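Long-range contact in type C neurotoxin (Clostridium botulinum, PDB 3PME), which probably binds gangliosides and lipids of the neuronal membrane, being the receptor-binding domain of a C/D mosaic botulinum neurotoxin: residues A[285-297]-A[335-347]. Residues are numbered along the deposited sequence; the frame is centred on the assembly and turned at random.
Sequences SRILNGDDIMFHM and LGNYGIGIFSIKN
Ile-293 and Phe-343 form an antiparallel hydrogen-bonded pair, Ile-293 N reaching Phe-343 O at 2.8 Å and Phe-343 N reaching Ile-293 O at 2.9 Å. On their buried face the side chains pack closely. The CD1 end of Ile-293 meets Ile-345 CB at 3.9 Å, the two side chains crossing at about a right angle, and Ile-287 CG2 abuts Ile-345 CG2. Farther along, the Phe-295 edge bearing CE2 approaches Phe-343 CD2 to 3.8 Å, the ring planes inclined at 55°; Ile-358 of strand 356-360 touches both rings. The backbone pairing at Ile-293 and Phe-343 joins strands 292-299 and 343-347 within the beta-trefoil fold of the C-terminal receptor-binding half. Past the last bridge, two backbone bonds tie the type II turn Leu-288 to Asp-291 to Ile-345: Gly-290 N to Ile-345 O (2.7 Å) and Ile-345 N to Asp-291 O. Asn-289 OD1 accepts from Asn-347 N (3.0 Å), its side chain swung away from its own N (chi1 -178°). The opposite sheet face, with Asp-292 and Ser-344, is looser and wetter; one water links Ser-344 OG to Gly-290 O. Beside the loop at 335-336, another water bridges His-296 NE2 and Gly-336 O. Leu-335 CD2 lies over one imidazole face, offset toward the rim, 4.1 Å from His-296 CE1; ND1 is hydrogen-bonded to Glu-303 OE2.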
ATOM      1  N   SER A 285      15.302  -9.266  -0.562  1.00 24.41           N
ATOM      2  CA  SER A 285      15.569  -7.840  -0.794  1.00 23.72           C
ATOM      3  C   SER A 285      14.417  -7.171  -1.555  1.00 23.26           C
ATOM      4  O   SER A 285      13.596  -7.845  -2.183  1.00 22.42           O
ATOM      5  CB  SER A 285      16.902  -7.618  -1.516  1.00 31.73           C
ATOM      6  OG  SER A 285      16.876  -8.099  -2.842  1.00 32.57           O
ATOM      7  N   ARG A 286      14.344  -5.848  -1.472  1.00 21.36           N
ATOM      8  CA  ARG A 286      13.270  -5.120  -2.149  1.00 20.13           C
ATOM      9  C   ARG A 286      13.392  -5.200  -3.655  1.00 22.29           C
ATOM     10  O   ARG A 286      14.496  -5.144  -4.209  1.00 23.97           O
ATOM     11  CB  ARG A 286      13.243  -3.655  -1.708  1.00 21.72           C
ATOM     12  CG  ARG A 286      12.860  -3.459  -0.259  1.00 23.53           C
ATOM     13  CD  ARG A 286      12.985  -2.000   0.135  1.00 27.52           C
ATOM     14  NE  ARG A 286      12.362  -1.747   1.430  1.00 30.25           N
ATOM     15  CZ  ARG A 286      12.189  -0.532   1.951  1.00 28.32           C
ATOM     16  NH1 ARG A 286      12.614   0.535   1.293  1.00 33.61           N
ATOM     17  NH2 ARG A 286      11.605  -0.394   3.134  1.00 30.70           N
ATOM     18  N   ILE A 287      12.247  -5.337  -4.316  1.00 19.85           N
ATOM     19  CA  ILE A 287      12.189  -5.333  -5.767  1.00 19.88           C
ATOM     20  C   ILE A 287      11.992  -3.907  -6.257  1.00 19.12           C
ATOM     21  O   ILE A 287      11.050  -3.223  -5.855  1.00 20.14           O
ATOM     22  CB  ILE A 287      11.070  -6.241  -6.278  1.00 18.50           C
ATOM     23  CG1 ILE A 287      11.337  -7.680  -5.813  1.00 18.66           C
ATOM     24  CG2 ILE A 287      11.000  -6.183  -7.797  1.00 19.71           C
ATOM     25  CD1 ILE A 287      10.240  -8.674  -6.184  1.00 19.40           C
ATOM     26  N   LEU A 288      12.899  -3.458  -7.110  1.00 19.36           N
ATOM     27  CA  LEU A 288      12.911  -2.071  -7.554  1.00 20.97           C
ATOM     28  C   LEU A 288      12.392  -1.902  -8.966  1.00 21.72           C
ATOM     29  O   LEU A 288      12.451  -2.804  -9.790  1.00 22.25           O
ATOM     30  CB  LEU A 288      14.330  -1.499  -7.471  1.00 23.60           C
ATOM     31  CG  LEU A 288      14.986  -1.574  -6.097  1.00 24.78           C
ATOM     32  CD1 LEU A 288      16.324  -0.834  -6.111  1.00 27.93           C
ATOM     33  CD2 LEU A 288      14.080  -1.022  -5.000  1.00 25.54           C
ATOM     34  N   ASN A 289      11.878  -0.711  -9.228  1.00 20.75           N
ATOM     35  CA  ASN A 289      11.495  -0.312 -10.559  1.00 19.47           C
ATOM     36  C   ASN A 289      12.574  -0.616 -11.608  1.00 25.20           C
ATOM     37  O   ASN A 289      13.714  -0.151 -11.498  1.00 24.98           O
ATOM     38  CB  ASN A 289      11.169   1.187 -10.506  1.00 21.65           C
ATOM     39  CG  ASN A 289      10.705   1.728 -11.825  1.00 28.07           C
ATOM     40  OD1 ASN A 289       9.801   1.182 -12.457  1.00 29.12           O
ATOM     41  ND2 ASN A 289      11.326   2.823 -12.260  1.00 33.17           N
ATOM     42  N   GLY A 290      12.211  -1.410 -12.616  1.00 21.42           N
ATOM     43  CA  GLY A 290      13.127  -1.799 -13.671  1.00 22.28           C
ATOM     44  C   GLY A 290      13.935  -3.077 -13.442  1.00 21.59           C
ATOM     45  O   GLY A 290      14.695  -3.494 -14.317  1.00 25.02           O
ATOM     46  N   ASP A 291      13.793  -3.691 -12.275  1.00 20.45           N
ATOM     47  CA  ASP A 291      14.548  -4.917 -11.986  1.00 20.91           C
ATOM     48  C   ASP A 291      14.180  -6.033 -12.963  1.00 20.01           C
ATOM     49  O   ASP A 291      13.013  -6.160 -13.357  1.00 20.43           O
ATOM     50  CB  ASP A 291      14.295  -5.397 -10.549  1.00 19.24           C
ATOM     51  CG  ASP A 291      15.203  -4.732  -9.522  1.00 19.62           C
ATOM     52  OD1 ASP A 291      16.133  -4.000  -9.929  1.00 25.25           O
ATOM     53  OD2 ASP A 291      14.994  -4.965  -8.309  1.00 22.50           O
ATOM     54  N   ASP A 292      15.178  -6.839 -13.337  1.00 20.44           N
ATOM     55  CA  ASP A 292      14.972  -8.043 -14.146  1.00 20.27           C
ATOM     56  C   ASP A 292      14.696  -9.205 -13.198  1.00 18.77           C
ATOM     57  O   ASP A 292      15.478  -9.475 -12.283  1.00 19.83           O
ATOM     58  CB  ASP A 292      16.221  -8.377 -14.973  1.00 23.08           C
ATOM     59  CG  ASP A 292      16.256  -7.661 -16.322  1.00 32.74           C
ATOM     60  OD1 ASP A 292      15.403  -6.785 -16.581  1.00 32.17           O
ATOM     61  OD2 ASP A 292      17.139  -7.989 -17.141  1.00 37.91           O
ATOM     62  N   ILE A 293      13.599  -9.911 -13.444  1.00 18.76           N
ATOM     63  CA  ILE A 293      13.089 -10.890 -12.498  1.00 18.29           C
ATOM     64  C   ILE A 293      12.632 -12.162 -13.208  1.00 17.90           C
ATOM     65  O   ILE A 293      12.448 -12.173 -14.428  1.00 18.53           O
ATOM     66  CB  ILE A 293      11.899 -10.317 -11.708  1.00 17.54           C
ATOM     67  CG1 ILE A 293      10.725 -10.048 -12.650  1.00 20.13           C
ATOM     68  CG2 ILE A 293      12.311  -9.039 -11.023  1.00 19.00           C
ATOM     69  CD1 ILE A 293       9.441  -9.619 -11.929  1.00 20.82           C
ATOM     70  N   MET A 294      12.486 -13.232 -12.433  1.00 18.30           N
ATOM     71  CA  MET A 294      11.864 -14.457 -12.909  1.00 16.79           C
ATOM     72  C   MET A 294      10.763 -14.820 -11.922  1.00 18.93           C
ATOM     73  O   MET A 294      10.816 -14.427 -10.765  1.00 18.66           O
ATOM     74  CB  MET A 294      12.902 -15.575 -12.997  1.00 18.77           C
ATOM     75  CG  MET A 294      13.983 -15.257 -14.011  1.00 19.13           C
ATOM     76  SD  MET A 294      15.423 -16.317 -13.874  1.00 26.97           S
ATOM     77  CE  MET A 294      16.085 -15.817 -12.280  1.00 28.70           C
ATOM     78  N   PHE A 295       9.760 -15.561 -12.382  1.00 16.69           N
ATOM     79  CA  PHE A 295       8.682 -16.013 -11.507  1.00 17.52           C
ATOM     80  C   PHE A 295       8.790 -17.509 -11.308  1.00 17.40           C
ATOM     81  O   PHE A 295       8.890 -18.246 -12.291  1.00 18.14           O
ATOM     82  CB  PHE A 295       7.313 -15.708 -12.139  1.00 17.88           C
ATOM     83  CG  PHE A 295       7.056 -14.248 -12.366  1.00 19.21           C
ATOM     84  CD1 PHE A 295       6.584 -13.445 -11.339  1.00 18.10           C
ATOM     85  CD2 PHE A 295       7.279 -13.680 -13.611  1.00 19.06           C
ATOM     86  CE1 PHE A 295       6.352 -12.095 -11.546  1.00 18.88           C
ATOM     87  CE2 PHE A 295       7.042 -12.324 -13.832  1.00 18.72           C
ATOM     88  CZ  PHE A 295       6.566 -11.532 -12.798  1.00 18.20           C
ATOM     89  N   HIS A 296       8.791 -17.959 -10.057  1.00 18.29           N
ATOM     90  CA  HIS A 296       8.752 -19.393  -9.777  1.00 16.81           C
ATOM     91  C   HIS A 296       7.403 -19.780  -9.199  1.00 17.58           C
ATOM     92  O   HIS A 296       6.719 -18.963  -8.581  1.00 17.53           O
ATOM     93  CB  HIS A 296       9.870 -19.808  -8.819  1.00 18.83           C
ATOM     94  CG  HIS A 296      11.217 -19.878  -9.469  1.00 18.74           C
ATOM     95  ND1 HIS A 296      12.262 -20.603  -8.934  1.00 21.41           N
ATOM     96  CD2 HIS A 296      11.677 -19.347 -10.624  1.00 19.79           C
ATOM     97  CE1 HIS A 296      13.318 -20.485  -9.717  1.00 22.57           C
ATOM     98  NE2 HIS A 296      12.993 -19.736 -10.753  1.00 20.84           N
ATOM     99  N   MET A 297       7.004 -21.023  -9.417  1.00 16.76           N
ATOM    100  CA  MET A 297       5.798 -21.560  -8.805  1.00 17.21           C
ATOM    101  C   MET A 297       6.078 -22.989  -8.360  1.00 18.81           C
ATOM    102  O   MET A 297       6.553 -23.799  -9.152  1.00 19.81           O
ATOM    103  CB  MET A 297       4.611 -21.552  -9.770  1.00 19.20           C
ATOM    104  CG  MET A 297       3.314 -22.052  -9.124  1.00 20.08           C
ATOM    105  SD  MET A 297       1.932 -22.281 -10.272  1.00 19.93           S
ATOM    106  CE  MET A 297       1.436 -20.575 -10.565  1.00 20.40           C
ATOM    107  N   LEU A 335      15.273 -25.015 -14.249  1.00 23.56           N
ATOM    108  CA  LEU A 335      15.409 -23.711 -13.620  1.00 24.42           C
ATOM    109  C   LEU A 335      16.752 -23.051 -13.945  1.00 26.49           C
ATOM    110  O   LEU A 335      17.786 -23.715 -13.971  1.00 28.81           O
ATOM    111  CB  LEU A 335      15.247 -23.843 -12.106  1.00 21.86           C
ATOM    112  CG  LEU A 335      13.986 -24.550 -11.610  1.00 20.85           C
ATOM    113  CD1 LEU A 335      14.013 -24.656 -10.095  1.00 22.31           C
ATOM    114  CD2 LEU A 335      12.726 -23.822 -12.070  1.00 20.77           C
ATOM    115  N   GLY A 336      16.729 -21.743 -14.172  1.00 27.71           N
ATOM    116  CA  GLY A 336      17.935 -20.988 -14.460  1.00 29.23           C
ATOM    117  C   GLY A 336      17.611 -19.635 -15.070  1.00 29.79           C
ATOM    118  O   GLY A 336      16.437 -19.313 -15.279  1.00 27.22           O
ATOM    119  N   ASN A 337      18.646 -18.844 -15.352  1.00 28.33           N
ATOM    120  CA  ASN A 337      18.474 -17.517 -15.941  1.00 27.46           C
ATOM    121  C   ASN A 337      18.206 -17.578 -17.435  1.00 28.10           C
ATOM    122  O   ASN A 337      18.900 -16.929 -18.204  1.00 28.60           O
ATOM    123  CB  ASN A 337      19.720 -16.649 -15.716  1.00 31.36           C
ATOM    124  CG  ASN A 337      19.678 -15.886 -14.414  1.00 38.27           C
ATOM    125  OD1 ASN A 337      20.247 -14.795 -14.303  1.00 41.70           O
ATOM    126  ND2 ASN A 337      19.008 -16.448 -13.421  1.00 41.64           N
ATOM    127  N   TYR A 338      17.210 -18.357 -17.842  1.00 24.70           N
ATOM    128  CA  TYR A 338      16.840 -18.466 -19.251  1.00 25.47           C
ATOM    129  C   TYR A 338      16.136 -17.200 -19.741  1.00 25.43           C
ATOM    130  O   TYR A 338      15.155 -16.757 -19.149  1.00 23.25           O
ATOM    131  CB  TYR A 338      15.933 -19.678 -19.462  1.00 23.52           C
ATOM    132  CG  TYR A 338      16.606 -20.996 -19.180  1.00 28.69           C
ATOM    133  CD1 TYR A 338      17.369 -21.623 -20.154  1.00 35.66           C
ATOM    134  CD2 TYR A 338      16.481 -21.612 -17.943  1.00 29.80           C
ATOM    135  CE1 TYR A 338      17.986 -22.828 -19.908  1.00 35.12           C
ATOM    136  CE2 TYR A 338      17.096 -22.825 -17.689  1.00 30.86           C
ATOM    137  CZ  TYR A 338      17.849 -23.423 -18.675  1.00 34.69           C
ATOM    138  OH  TYR A 338      18.464 -24.631 -18.431  1.00 37.99           O
ATOM    139  N   GLY A 339      16.632 -16.630 -20.835  1.00 23.43           N
ATOM    140  CA  GLY A 339      16.100 -15.376 -21.348  1.00 24.51           C
ATOM    141  C   GLY A 339      14.591 -15.367 -21.539  1.00 22.36           C
ATOM    142  O   GLY A 339      13.919 -14.361 -21.281  1.00 20.58           O
ATOM    143  N   ILE A 340      14.061 -16.493 -21.991  1.00 21.52           N
ATOM    144  CA  ILE A 340      12.636 -16.627 -22.289  1.00 23.12           C
ATOM    145  C   ILE A 340      11.775 -16.475 -21.027  1.00 22.37           C
ATOM    146  O   ILE A 340      10.571 -16.219 -21.114  1.00 22.64           O
ATOM    147  CB  ILE A 340      12.341 -17.981 -23.015  1.00 26.31           C
ATOM    148  CG1 ILE A 340      10.910 -18.026 -23.553  1.00 29.07           C
ATOM    149  CG2 ILE A 340      12.582 -19.158 -22.091  1.00 26.92           C
ATOM    150  CD1 ILE A 340      10.662 -17.191 -24.782  1.00 29.86           C
ATOM    151  N   GLY A 341      12.402 -16.617 -19.862  1.00 21.42           N
ATOM    152  CA  GLY A 341      11.715 -16.481 -18.584  1.00 21.13           C
ATOM    153  C   GLY A 341      12.153 -15.277 -17.768  1.00 21.53           C
ATOM    154  O   GLY A 341      11.896 -15.206 -16.567  1.00 19.25           O
ATOM    155  N   ILE A 342      12.836 -14.332 -18.404  1.00 19.20           N
ATOM    156  CA  ILE A 342      13.238 -13.119 -17.703  1.00 19.95           C
ATOM    157  C   ILE A 342      12.325 -11.976 -18.107  1.00 21.03           C
ATOM    158  O   ILE A 342      12.051 -11.771 -19.293  1.00 21.04           O
ATOM    159  CB  ILE A 342      14.717 -12.784 -17.976  1.00 20.18           C
ATOM    160  CG1 ILE A 342      15.599 -13.868 -17.342  1.00 21.43           C
ATOM    161  CG2 ILE A 342      15.073 -11.421 -17.402  1.00 21.50           C
ATOM    162  CD1 ILE A 342      17.068 -13.796 -17.711  1.00 23.36           C
ATOM    163  N   PHE A 343      11.841 -11.261 -17.097  1.00 19.44           N
ATOM    164  CA  PHE A 343      10.903 -10.167 -17.264  1.00 19.80           C
ATOM    165  C   PHE A 343      11.441  -8.926 -16.564  1.00 21.93           C
ATOM    166  O   PHE A 343      12.363  -9.011 -15.748  1.00 22.07           O
ATOM    167  CB  PHE A 343       9.537 -10.563 -16.670  1.00 18.29           C
ATOM    168  CG  PHE A 343       8.914 -11.751 -17.343  1.00 17.50           C
ATOM    169  CD1 PHE A 343       8.096 -11.594 -18.457  1.00 18.35           C
ATOM    170  CD2 PHE A 343       9.182 -13.038 -16.891  1.00 18.65           C
ATOM    171  CE1 PHE A 343       7.531 -12.701 -19.090  1.00 20.73           C
ATOM    172  CE2 PHE A 343       8.624 -14.146 -17.508  1.00 21.38           C
ATOM    173  CZ  PHE A 343       7.800 -13.983 -18.613  1.00 19.66           C
ATOM    174  N   SER A 344      10.869  -7.769 -16.892  1.00 20.08           N
ATOM    175  CA  SER A 344      11.205  -6.540 -16.204  1.00 21.99           C
ATOM    176  C   SER A 344       9.940  -6.051 -15.523  1.00 20.05           C
ATOM    177  O   SER A 344       8.855  -6.147 -16.087  1.00 23.11           O
ATOM    178  CB  SER A 344      11.679  -5.493 -17.204  1.00 25.79           C
ATOM    179  OG  SER A 344      12.218  -4.376 -16.529  1.00 36.33           O
ATOM    180  N   ILE A 345      10.068  -5.534 -14.308  1.00 19.53           N
ATOM    181  CA  ILE A 345       8.889  -5.037 -13.601  1.00 18.40           C
ATOM    182  C   ILE A 345       9.008  -3.541 -13.320  1.00 22.82           C
ATOM    183  O   ILE A 345      10.050  -3.052 -12.874  1.00 22.61           O
ATOM    184  CB  ILE A 345       8.654  -5.850 -12.314  1.00 18.50           C
ATOM    185  CG1 ILE A 345       7.352  -5.424 -11.634  1.00 19.03           C
ATOM    186  CG2 ILE A 345       9.854  -5.745 -11.376  1.00 20.79           C
ATOM    187  CD1 ILE A 345       6.929  -6.360 -10.498  1.00 20.23           C
ATOM    188  N   LYS A 346       7.937  -2.813 -13.608  1.00 19.23           N
ATOM    189  CA  LYS A 346       7.980  -1.360 -13.509  1.00 19.68           C
ATOM    190  C   LYS A 346       6.741  -0.780 -12.853  1.00 20.98           C
ATOM    191  O   LYS A 346       5.635  -1.295 -12.999  1.00 21.70           O
ATOM    192  CB  LYS A 346       8.166  -0.739 -14.894  1.00 21.30           C
ATOM    193  CG  LYS A 346       9.521  -1.039 -15.516  1.00 26.00           C
ATOM    194  CD  LYS A 346       9.752  -0.236 -16.789  1.00 33.55           C
ATOM    195  CE  LYS A 346      11.163  -0.450 -17.320  1.00 38.82           C
ATOM    196  NZ  LYS A 346      11.488   0.480 -18.446  1.00 43.38           N
ATOM    197  N   ASN A 347       6.928   0.308 -12.121  1.00 24.09           N
ATOM    198  CA  ASN A 347       5.789   1.044 -11.631  1.00 25.67           C
ATOM    199  C   ASN A 347       5.136   1.767 -12.808  1.00 25.13           C
ATOM    200  O   ASN A 347       5.776   2.039 -13.832  1.00 27.73           O
ATOM    201  CB  ASN A 347       6.202   2.000 -10.504  1.00 29.14           C
ATOM    202  CG  ASN A 347       6.345   1.290  -9.156  1.00 26.18           C
ATOM    203  OD1 ASN A 347       5.667   0.289  -8.886  1.00 28.28           O
ATOM    204  ND2 ASN A 347       7.219   1.811  -8.301  1.00 28.73           N
TER
HETATM  205  O   HOH W   1      14.351  -2.424 -16.968  1.00 39.58           O
HETATM  206  O   HOH W   2      10.284 -16.584 -14.911  1.00 20.96           O
HETATM  207  O   HOH W   3      14.866 -19.404 -12.663  1.00 28.83           O